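Local coordinates for sucrose 6(F)-phosphate phosphorylase (Thermoanaerobacterium thermosaccharolyticum DSM 571, PDB 6S9V), which is a phosphorylase of the alpha-amylase family, carbohydrate-active enzymes built on a beta/alpha-barrel catalytic domain, at residues A[433-436]-A[437-440]; A[232-235]-A[236-240]; A[61-64]-A[65-68]; A[119-122]-A[123-126]. All blocks are in the same frame, centred on the assembly; numbering follows the deposited sequence.

Interaction 1: A[433-436]-A[437-440]; sequences VVQR and LLKL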
loop_
_atom_site.group_PDB
_atom_site.type_symbol
_atom_site.label_atom_id
_atom_site.label_comp_id
_atom_site.label_asym_id
_atom_site.label_seq_id
_atom_site.Cartn_x
_atom_site.Cartn_y
_atom_site.Cartn_z
ATOM N N VAL A 433 -12.577 3.473 21.696
ATOM C CA VAL A 433 -11.265 3.389 21.062
ATOM C C VAL A 433 -11.240 4.187 19.761
ATOM O O VAL A 433 -10.217 4.794 19.417
ATOM C CB VAL A 433 -10.858 1.918 20.826
ATOM C CG1 VAL A 433 -11.821 1.231 19.857
ATOM C CG2 VAL A 433 -9.424 1.850 20.300
ATOM N N VAL A 434 -12.358 4.221 19.031
ATOM C CA VAL A 434 -12.408 4.979 17.786
ATOM C C VAL A 434 -12.432 6.477 18.073
ATOM O O VAL A 434 -11.750 7.264 17.403
ATOM C CB VAL A 434 -13.626 4.544 16.950
ATOM C CG1 VAL A 434 -13.774 5.419 15.707
ATOM C CG2 VAL A 434 -13.496 3.079 16.565
ATOM N N GLN A 435 -13.203 6.898 19.076
ATOM C CA GLN A 435 -13.212 8.315 19.430
ATOM C C GLN A 435 -11.831 8.769 19.898
ATOM O O GLN A 435 -11.396 9.884 19.580
ATOM C CB GLN A 435 -14.274 8.589 20.495
ATOM C CG GLN A 435 -15.731 8.594 19.971
ATOM C CD GLN A 435 -16.010 9.658 18.895
ATOM O OE1 GLN A 435 -15.598 10.815 19.016
ATOM N NE2 GLN A 435 -16.728 9.261 17.841
ATOM N N ARG A 436 -11.115 7.916 20.639
ATOM C CA ARG A 436 -9.746 8.255 21.028
ATOM C C ARG A 436 -8.842 8.385 19.813
ATOM O O ARG A 436 -7.997 9.286 19.753
ATOM C CB ARG A 436 -9.178 7.206 21.980
ATOM C CG ARG A 436 -9.824 7.183 23.342
ATOM C CD ARG A 436 -9.350 5.969 24.121
ATOM N NE ARG A 436 -7.930 6.050 24.443
ATOM C CZ ARG A 436 -7.213 5.039 24.929
ATOM N NH1 ARG A 436 -7.781 3.854 25.140
ATOM N NH2 ARG A 436 -5.926 5.213 25.209
ATOM N N LEU A 437 -8.985 7.477 18.843
ATOM C CA LEU A 437 -8.159 7.535 17.643
ATOM C C LEU A 437 -8.462 8.783 16.818
ATOM O O LEU A 437 -7.544 9.405 16.267
ATOM C CB LEU A 437 -8.370 6.279 16.802
ATOM C CG LEU A 437 -7.612 6.190 15.477
ATOM C CD1 LEU A 437 -6.120 6.469 15.652
ATOM C CD2 LEU A 437 -7.844 4.806 14.845
ATOM N N LEU A 438 -9.737 9.156 16.710
ATOM C CA LEU A 438 -10.086 10.346 15.944
ATOM C C LEU A 438 -9.490 11.600 16.577
ATOM O O LEU A 438 -9.029 12.502 15.868
ATOM C CB LEU A 438 -11.608 10.461 15.824
ATOM C CG LEU A 438 -12.281 9.357 14.990
ATOM C CD1 LEU A 438 -13.787 9.532 14.953
ATOM C CD2 LEU A 438 -11.729 9.330 13.571
ATOM N N LYS A 439 -9.495 11.678 17.914
ATOM C CA LYS A 439 -8.889 12.818 18.597
ATOM C C LYS A 439 -7.385 12.875 18.338
ATOM O O LYS A 439 -6.820 13.956 18.099
ATOM C CB LYS A 439 -9.183 12.742 20.099
ATOM C CG LYS A 439 -8.746 13.977 20.868
ATOM C CD LYS A 439 -9.171 13.927 22.330
ATOM C CE LYS A 439 -8.607 15.115 23.102
ATOM N NZ LYS A 439 -8.994 15.084 24.546
ATOM N N LEU A 440 -6.724 11.718 18.386
ATOM C CA LEU A 440 -5.297 11.658 18.097
ATOM C C LEU A 440 -5.016 12.073 16.661
ATOM O O LEU A 440 -4.061 12.816 16.398
ATOM C CB LEU A 440 -4.764 10.246 18.345
ATOM C CG LEU A 440 -3.285 10.007 18.026
ATOM C CD1 LEU A 440 -2.401 10.849 18.948
ATOM C CD2 LEU A 440 -2.939 8.533 18.129
#

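Interaction 2: A[232-235]-A[236-240]; sequences YEFL and DWAKG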
loop_
_atom_site.group_PDB
_atom_site.type_symbol
_atom_site.label_atom_id
_atom_site.label_comp_id
_atom_site.label_asym_id
_atom_site.label_seq_id
_atom_site.Cartn_x
_atom_site.Cartn_y
_atom_site.Cartn_z
ATOM N N TYR A 232 15.132 1.009 -13.456
ATOM C CA TYR A 232 15.282 2.443 -13.214
ATOM C C TYR A 232 15.018 3.265 -14.470
ATOM O O TYR A 232 14.594 4.425 -14.377
ATOM C CB TYR A 232 16.674 2.726 -12.642
ATOM C CG TYR A 232 16.692 2.608 -11.139
ATOM C CD1 TYR A 232 16.157 3.615 -10.352
ATOM C CD2 TYR A 232 17.210 1.488 -10.503
ATOM C CE1 TYR A 232 16.143 3.522 -8.985
ATOM C CE2 TYR A 232 17.202 1.388 -9.121
ATOM C CZ TYR A 232 16.667 2.414 -8.370
ATOM O OH TYR A 232 16.644 2.359 -6.993
ATOM N N GLU A 233 15.240 2.686 -15.649
ATOM C CA GLU A 233 14.895 3.375 -16.887
ATOM C C GLU A 233 13.386 3.577 -16.998
ATOM O O GLU A 233 12.923 4.634 -17.448
ATOM C CB GLU A 233 15.426 2.576 -18.075
ATOM C CG GLU A 233 16.926 2.326 -18.025
ATOM C CD GLU A 233 17.410 1.462 -19.170
ATOM O OE1 GLU A 233 17.037 1.746 -20.326
ATOM O OE2 GLU A 233 18.157 0.493 -18.910
ATOM N N PHE A 234 12.604 2.573 -16.592
ATOM C CA PHE A 234 11.155 2.725 -16.561
ATOM C C PHE A 234 10.726 3.710 -15.479
ATOM O O PHE A 234 9.871 4.571 -15.714
ATOM C CB PHE A 234 10.485 1.372 -16.325
ATOM C CG PHE A 234 8.995 1.463 -16.155
ATOM C CD1 PHE A 234 8.170 1.623 -17.260
ATOM C CD2 PHE A 234 8.421 1.414 -14.897
ATOM C CE1 PHE A 234 6.804 1.726 -17.113
ATOM C CE2 PHE A 234 7.052 1.507 -14.746
ATOM C CZ PHE A 234 6.241 1.661 -15.860
ATOM N N LEU A 235 11.283 3.575 -14.273
ATOM C CA LEU A 235 10.910 4.480 -13.190
ATOM C C LEU A 235 11.215 5.926 -13.556
ATOM O O LEU A 235 10.385 6.819 -13.341
ATOM C CB LEU A 235 11.635 4.088 -11.906
ATOM C CG LEU A 235 11.202 2.777 -11.260
ATOM C CD1 LEU A 235 12.126 2.424 -10.105
ATOM C CD2 LEU A 235 9.750 2.862 -10.785
ATOM N N ASP A 236 12.397 6.179 -14.123
ATOM C CA ASP A 236 12.744 7.543 -14.500
ATOM C C ASP A 236 11.786 8.070 -15.556
ATOM O O ASP A 236 11.318 9.210 -15.464
ATOM C CB ASP A 236 14.184 7.606 -15.023
ATOM C CG ASP A 236 15.217 7.334 -13.941
ATOM O OD1 ASP A 236 14.872 7.405 -12.742
ATOM O OD2 ASP A 236 16.384 7.056 -14.293
ATOM N N TRP A 237 11.480 7.247 -16.566
ATOM C CA TRP A 237 10.520 7.645 -17.585
ATOM C C TRP A 237 9.173 7.970 -16.962
ATOM O O TRP A 237 8.579 9.019 -17.239
ATOM C CB TRP A 237 10.365 6.540 -18.636
ATOM C CG TRP A 237 9.224 6.825 -19.569
ATOM C CD1 TRP A 237 9.257 7.602 -20.687
ATOM C CD2 TRP A 237 7.881 6.343 -19.458
ATOM N NE1 TRP A 237 8.018 7.640 -21.275
ATOM C CE2 TRP A 237 7.156 6.874 -20.540
ATOM C CE3 TRP A 237 7.220 5.515 -18.545
ATOM C CZ2 TRP A 237 5.804 6.608 -20.734
ATOM C CZ3 TRP A 237 5.883 5.249 -18.740
ATOM C CH2 TRP A 237 5.187 5.793 -19.824
ATOM N N ALA A 238 8.672 7.070 -16.113
ATOM C CA ALA A 238 7.338 7.243 -15.559
ATOM C C ALA A 238 7.268 8.464 -14.651
ATOM O O ALA A 238 6.258 9.179 -14.643
ATOM C CB ALA A 238 6.923 5.980 -14.808
ATOM N N LYS A 239 8.321 8.710 -13.867
ATOM C CA LYS A 239 8.309 9.847 -12.952
ATOM C C LYS A 239 8.205 11.163 -13.717
ATOM O O LYS A 239 7.433 12.052 -13.338
ATOM C CB LYS A 239 9.562 9.819 -12.077
ATOM C CG LYS A 239 9.607 10.929 -11.039
ATOM C CD LYS A 239 10.755 10.743 -10.065
ATOM C CE LYS A 239 10.659 11.733 -8.918
ATOM N NZ LYS A 239 11.994 12.076 -8.358
ATOM N N GLY A 240 8.972 11.299 -14.807
ATOM C CA GLY A 240 8.960 12.537 -15.571
ATOM C C GLY A 240 7.645 12.779 -16.286
ATOM O O GLY A 240 7.181 13.919 -16.387
#

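Interaction 3: A[61-64]-A[65-68]; sequences SGDR and GFAP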
loop_
_atom_site.group_PDB
_atom_site.type_symbol
_atom_site.label_atom_id
_atom_site.label_comp_id
_atom_site.label_asym_id
_atom_site.label_seq_id
_atom_site.Cartn_x
_atom_site.Cartn_y
_atom_site.Cartn_z
ATOM N N SER A 61 -11.927 -7.394 -13.539
ATOM C CA SER A 61 -12.384 -8.770 -13.703
ATOM C C SER A 61 -11.845 -9.730 -12.641
ATOM O O SER A 61 -12.001 -10.952 -12.791
ATOM C CB SER A 61 -12.013 -9.285 -15.093
ATOM O OG SER A 61 -10.620 -9.481 -15.223
ATOM N N GLY A 62 -11.235 -9.223 -11.577
ATOM C CA GLY A 62 -10.768 -10.076 -10.501
ATOM C C GLY A 62 -9.858 -9.323 -9.560
ATOM O O GLY A 62 -9.510 -8.162 -9.786
ATOM N N ASP A 63 -9.486 -10.012 -8.470
ATOM C CA ASP A 63 -8.484 -9.507 -7.526
ATOM C C ASP A 63 -8.926 -8.182 -6.904
ATOM O O ASP A 63 -8.120 -7.275 -6.682
ATOM C CB ASP A 63 -7.126 -9.367 -8.224
ATOM C CG ASP A 63 -5.950 -9.442 -7.257
ATOM O OD1 ASP A 63 -6.132 -9.938 -6.129
ATOM O OD2 ASP A 63 -4.837 -9.004 -7.630
ATOM N N ARG A 64 -10.225 -8.088 -6.617
ATOM C CA ARG A 64 -10.881 -6.918 -6.043
ATOM C C ARG A 64 -10.268 -5.615 -6.538
ATOM O O ARG A 64 -9.718 -4.834 -5.750
ATOM C CB ARG A 64 -10.870 -6.984 -4.511
ATOM C CG ARG A 64 -11.800 -5.952 -3.907
ATOM C CD ARG A 64 -12.160 -6.192 -2.435
ATOM N NE ARG A 64 -13.053 -5.123 -2.009
ATOM C CZ ARG A 64 -13.580 -4.993 -0.802
ATOM N NH1 ARG A 64 -13.329 -5.888 0.144
ATOM N NH2 ARG A 64 -14.369 -3.959 -0.548
ATOM N N GLY A 65 -10.358 -5.384 -7.848
ATOM C CA GLY A 65 -9.975 -4.135 -8.452
ATOM C C GLY A 65 -8.651 -4.158 -9.190
ATOM O O GLY A 65 -8.424 -3.296 -10.045
ATOM N N PHE A 66 -7.771 -5.109 -8.891
ATOM C CA PHE A 66 -6.423 -5.068 -9.449
ATOM C C PHE A 66 -6.302 -5.820 -10.772
ATOM O O PHE A 66 -5.181 -6.123 -11.201
ATOM C CB PHE A 66 -5.418 -5.584 -8.424
ATOM C CG PHE A 66 -5.154 -4.611 -7.311
ATOM C CD1 PHE A 66 -4.165 -3.651 -7.432
ATOM C CD2 PHE A 66 -5.918 -4.633 -6.163
ATOM C CE1 PHE A 66 -3.925 -2.750 -6.410
ATOM C CE2 PHE A 66 -5.692 -3.740 -5.140
ATOM C CZ PHE A 66 -4.704 -2.787 -5.262
ATOM N N ALA A 67 -7.424 -6.094 -11.444
ATOM C CA ALA A 67 -7.439 -6.562 -12.834
ATOM C C ALA A 67 -8.266 -5.575 -13.657
ATOM O O ALA A 67 -9.371 -5.894 -14.122
ATOM C CB ALA A 67 -7.994 -7.979 -12.956
ATOM N N PRO A 68 -7.769 -4.355 -13.836
ATOM C CA PRO A 68 -8.597 -3.308 -14.446
ATOM C C PRO A 68 -8.859 -3.544 -15.925
ATOM O O PRO A 68 -7.956 -3.873 -16.699
ATOM C CB PRO A 68 -7.767 -2.032 -14.228
ATOM C CG PRO A 68 -6.344 -2.527 -14.141
ATOM C CD PRO A 68 -6.446 -3.851 -13.420
HETATM O O HOH W 1 -12.376 -6.763 -9.282
#

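Interaction 4: A[119-122]-A[123-126]; sequences SEYA and DMFI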
loop_
_atom_site.group_PDB
_atom_site.type_symbol
_atom_site.label_atom_id
_atom_site.label_comp_id
_atom_site.label_asym_id
_atom_site.label_seq_id
_atom_site.Cartn_x
_atom_site.Cartn_y
_atom_site.Cartn_z
ATOM N N SER A 119 -3.545 -8.417 -34.489
ATOM C CA SER A 119 -4.113 -7.382 -33.642
ATOM C C SER A 119 -3.136 -6.220 -33.519
ATOM O O SER A 119 -1.930 -6.417 -33.340
ATOM C CB SER A 119 -4.432 -7.933 -32.253
ATOM O OG SER A 119 -4.747 -6.876 -31.368
ATOM N N GLU A 120 -3.663 -4.999 -33.609
ATOM C CA GLU A 120 -2.826 -3.826 -33.402
ATOM C C GLU A 120 -2.291 -3.744 -31.977
ATOM O O GLU A 120 -1.332 -3.004 -31.734
ATOM C CB GLU A 120 -3.603 -2.557 -33.738
ATOM C CG GLU A 120 -4.813 -2.322 -32.856
ATOM C CD GLU A 120 -5.384 -0.927 -33.016
ATOM O OE1 GLU A 120 -4.593 0.041 -33.016
ATOM O OE2 GLU A 120 -6.619 -0.800 -33.150
ATOM N N TYR A 121 -2.877 -4.488 -31.036
ATOM C CA TYR A 121 -2.466 -4.442 -29.640
ATOM C C TYR A 121 -1.574 -5.609 -29.233
ATOM O O TYR A 121 -1.213 -5.706 -28.055
ATOM C CB TYR A 121 -3.701 -4.427 -28.727
ATOM C CG TYR A 121 -4.708 -3.353 -29.054
ATOM C CD1 TYR A 121 -4.407 -2.015 -28.864
ATOM C CD2 TYR A 121 -5.963 -3.678 -29.554
ATOM C CE1 TYR A 121 -5.322 -1.025 -29.161
ATOM C CE2 TYR A 121 -6.889 -2.694 -29.852
ATOM C CZ TYR A 121 -6.562 -1.369 -29.652
ATOM O OH TYR A 121 -7.470 -0.377 -29.944
ATOM N N ALA A 122 -1.192 -6.479 -30.171
ATOM C CA ALA A 122 -0.436 -7.677 -29.817
ATOM C C ALA A 122 0.826 -7.330 -29.038
ATOM O O ALA A 122 1.182 -8.021 -28.074
ATOM C CB ALA A 122 -0.086 -8.464 -31.081
ATOM N N ASP A 123 1.502 -6.245 -29.422
ATOM C CA ASP A 123 2.778 -5.870 -28.819
ATOM C C ASP A 123 2.640 -5.339 -27.397
ATOM O O ASP A 123 3.662 -5.147 -26.728
ATOM C CB ASP A 123 3.461 -4.814 -29.697
ATOM C CG ASP A 123 4.907 -4.547 -29.295
ATOM O OD1 ASP A 123 5.679 -5.515 -29.141
ATOM O OD2 ASP A 123 5.269 -3.360 -29.137
ATOM N N MET A 124 1.417 -5.094 -26.917
ATOM C CA MET A 124 1.243 -4.644 -25.543
ATOM C C MET A 124 1.500 -5.754 -24.533
ATOM O O MET A 124 1.700 -5.460 -23.348
ATOM C CB MET A 124 -0.170 -4.096 -25.329
ATOM C CG MET A 124 -0.471 -2.823 -26.077
ATOM S SD MET A 124 -2.167 -2.265 -25.843
ATOM C CE MET A 124 -2.111 -1.769 -24.131
ATOM N N PHE A 125 1.511 -7.011 -24.970
ATOM C CA PHE A 125 1.569 -8.157 -24.074
ATOM C C PHE A 125 2.862 -8.932 -24.274
ATOM O O PHE A 125 3.514 -8.852 -25.319
ATOM C CB PHE A 125 0.343 -9.053 -24.298
ATOM C CG PHE A 125 -0.945 -8.278 -24.324
ATOM C CD1 PHE A 125 -1.431 -7.694 -23.169
ATOM C CD2 PHE A 125 -1.635 -8.086 -25.509
ATOM C CE1 PHE A 125 -2.604 -6.952 -23.186
ATOM C CE2 PHE A 125 -2.797 -7.342 -25.534
ATOM C CZ PHE A 125 -3.277 -6.771 -24.378
ATOM N N ILE A 126 3.241 -9.668 -23.233
ATOM C CA ILE A 126 4.516 -10.400 -23.233
ATOM C C ILE A 126 4.202 -11.802 -23.742
ATOM O O ILE A 126 4.075 -12.769 -22.991
ATOM C CB ILE A 126 5.185 -10.404 -21.852
ATOM C CG1 ILE A 126 5.378 -8.974 -21.340
ATOM C CG2 ILE A 126 6.527 -11.124 -21.918
ATOM C CD1 ILE A 126 5.926 -8.890 -19.920
HETATM O O HOH W 2 0.862 -4.294 -31.769
#

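Interaction 1: A[433-436]-A[437-440]
V434 and L438, one helical turn apart on helix 432-446, run side by side and point the same way, V434 CG1 lying 4.2 Å from L438 CD1. V434 holds CG1 anti to the backbone N (chi1 174°), which places that methyl beside L438 CD1. L438 takes the other course: its CG stands beside its own backbone N and folds back to 3.2 Å from V434 O. Q435 reaches the same leucine from another direction, its bent chain carrying NE2 slantwise across to 4.1 Å from L438 CD1; the contact with the leucine is van der Waals only, and NE2 donates to V429 O. Under these side chains the i to i+4 pattern of an alpha helix is complete, with four backbone bonds. In the shortest, L438 N donates to V434 O at 2.8 Å with an N-H...O angle of 159°, so this carbonyl takes a bond and also lies against the leucine's CG. R436 leaves the helix by a different side, while V433, L437 and L440 lean on helix 372-384. Across these eight residues the side-chain contacts are van der Waals in kind and the directional bonds belong to the backbone; the guanidinium of R436 forms salt bridges with D373 and with the C-terminal carboxylate of V502, and thereby ties helix 432-446 to the chain terminus.

Interaction 2: A[232-235]-A[236-240]
Helix 230-244 is the connecting helix of a beta-alpha-beta unit between strands 207-210 and 248-251, and on it F234 meets W237 and A238 three and four residues further on. The two aromatic groups cross at a slant: the F234 ring and the six-membered ring of W237 have centroids 5.9 Å apart and planes inclined at 35°. Their closest atoms are F234 CE1 and W237 CZ3, at 4.0 Å. Both residues hold CG anti to the backbone N, which swings the two rings to the same flank of the helix. F234 O lies in the plane of the indole at its edge, 4.0 Å from W237 CE3, and the A238 methyl sits over one face of the phenyl ring, its CB 4.5 Å from F234 CE2. In the closed eight-stranded barrel of the alpha-amylase family this helix packs outside the parallel strands: L235 touches L251 and A238 touches L249 of strand 248-251, whereas F234 and W237 turn to helix 187-202, where R190 makes a cation-pi contact with the indole. The carbonyl of F234 also accepts from A238 N at 2.8 Å, with an N-H...O angle of 163°. D236 folds its carboxylate back along the helix until CG is 3.0 Å from Y232 O; the carboxylate oxygens and this carbonyl are all acceptors, and the bond to Y232 O is made by D236 N alone, at 2.8 Å. K239 extends away from the helix and donates through NZ to G267 O.

Interaction 3: A[61-64]-A[65-68]
G65 begins the return of a tight loop between strand 51-54 and helix 81-88, its N reaching G62 O by a weak bond of 3.5 Å. A water reinforces this closure: G65 N donates to it at 2.8 Å, and it donates weakly to G62 O. The backbone of G65 turns here with a positive phi of 104°. F66 follows, its N donating to D63 O at 3.1 Å from above the carbonyl plane. The same oxygen lies in the plane of the F66 ring at its edge, 3.5 Å from CD2. D63 and F66 side chains cross, carboxylate and ring planes 55° apart, with D63 OD2 3.6 Å from F66 CB. At A67 the methyl comes within 3.5 Å of G62 O, while its carbonyl accepts from S61 N at 3.0 Å, joining the two limbs. D63 OD2 also bonds Q179 NE2 and a bound BTB molecule, probably from the crystallisation liquor. R64 extends away from the turn, and its NH2 pairs with D28 and bonds N419 OD1. Backbone bonds therefore close the loop, and the polar ends of D63 and R64 reach partners beyond it; the BTB beside D63 is consistent with a pocket here.

Interaction 4: A[119-122]-A[123-126]
An ST turn and a type I beta turn, both starting at S119, lead into a short 3-10 segment where Y121 meets M124 in a Met-aromatic contact. The two side chains run side by side in the same direction. The sulfur approaches obliquely, with M124 SD 4.9 Å from the centroid of the Y121 ring and 66° off its normal; its nearest ring atom is Y121 CD1, at 3.8 Å. M124 holds CG beside its backbone N (chi1 -67°), which brings its thioether alongside the tyrosine. The backbone carries the i to i+3 pattern of a 3-10 turn: M124 N donates to Y121 O at 2.9 Å and F125 N to A122 O at 3.3 Å, both donors standing well above the carbonyl planes. At the start of the turn S119 OG accepts from Y121 N, and D111 is a further partner of that hydroxyl. Outside this stretch, Y121 and F125 make edge-to-face pairs with Y108 and F109 of helix 107-115, and D123 forms a salt bridge with K130, so this loop meets the helix through rings and K130 through a charge pair. A water accepts from D123 N at 3.1 Å. The F125 ring has M124 CB over the centre of one face, 4.0 Å above the plane, and its CE2 comes to 3.4 Å from Y121 O.

How the interactions relate
Along the chain the order is interaction 3, interaction 4, interaction 2 and interaction 1. Interaction 2 is on a helix of the barrel, while interactions 3 and 4 are in loops following strand 51-54 and helix 107-115. Interactions 3 and 4 are closest, with centres 20 Å apart and nearest atoms about 9 Å apart. Helix 187-202 is a common neighbour, touched by M124 of interaction 4 and F234 and W237 of interaction 2, so these two contacts flank one helix on the same side of the molecule. Interaction 1, its centre 51 Å from that of interaction 4, lies across the chain's centre from both, where helix 432-446 joins helix 372-384 to the C-terminal antiparallel sheet.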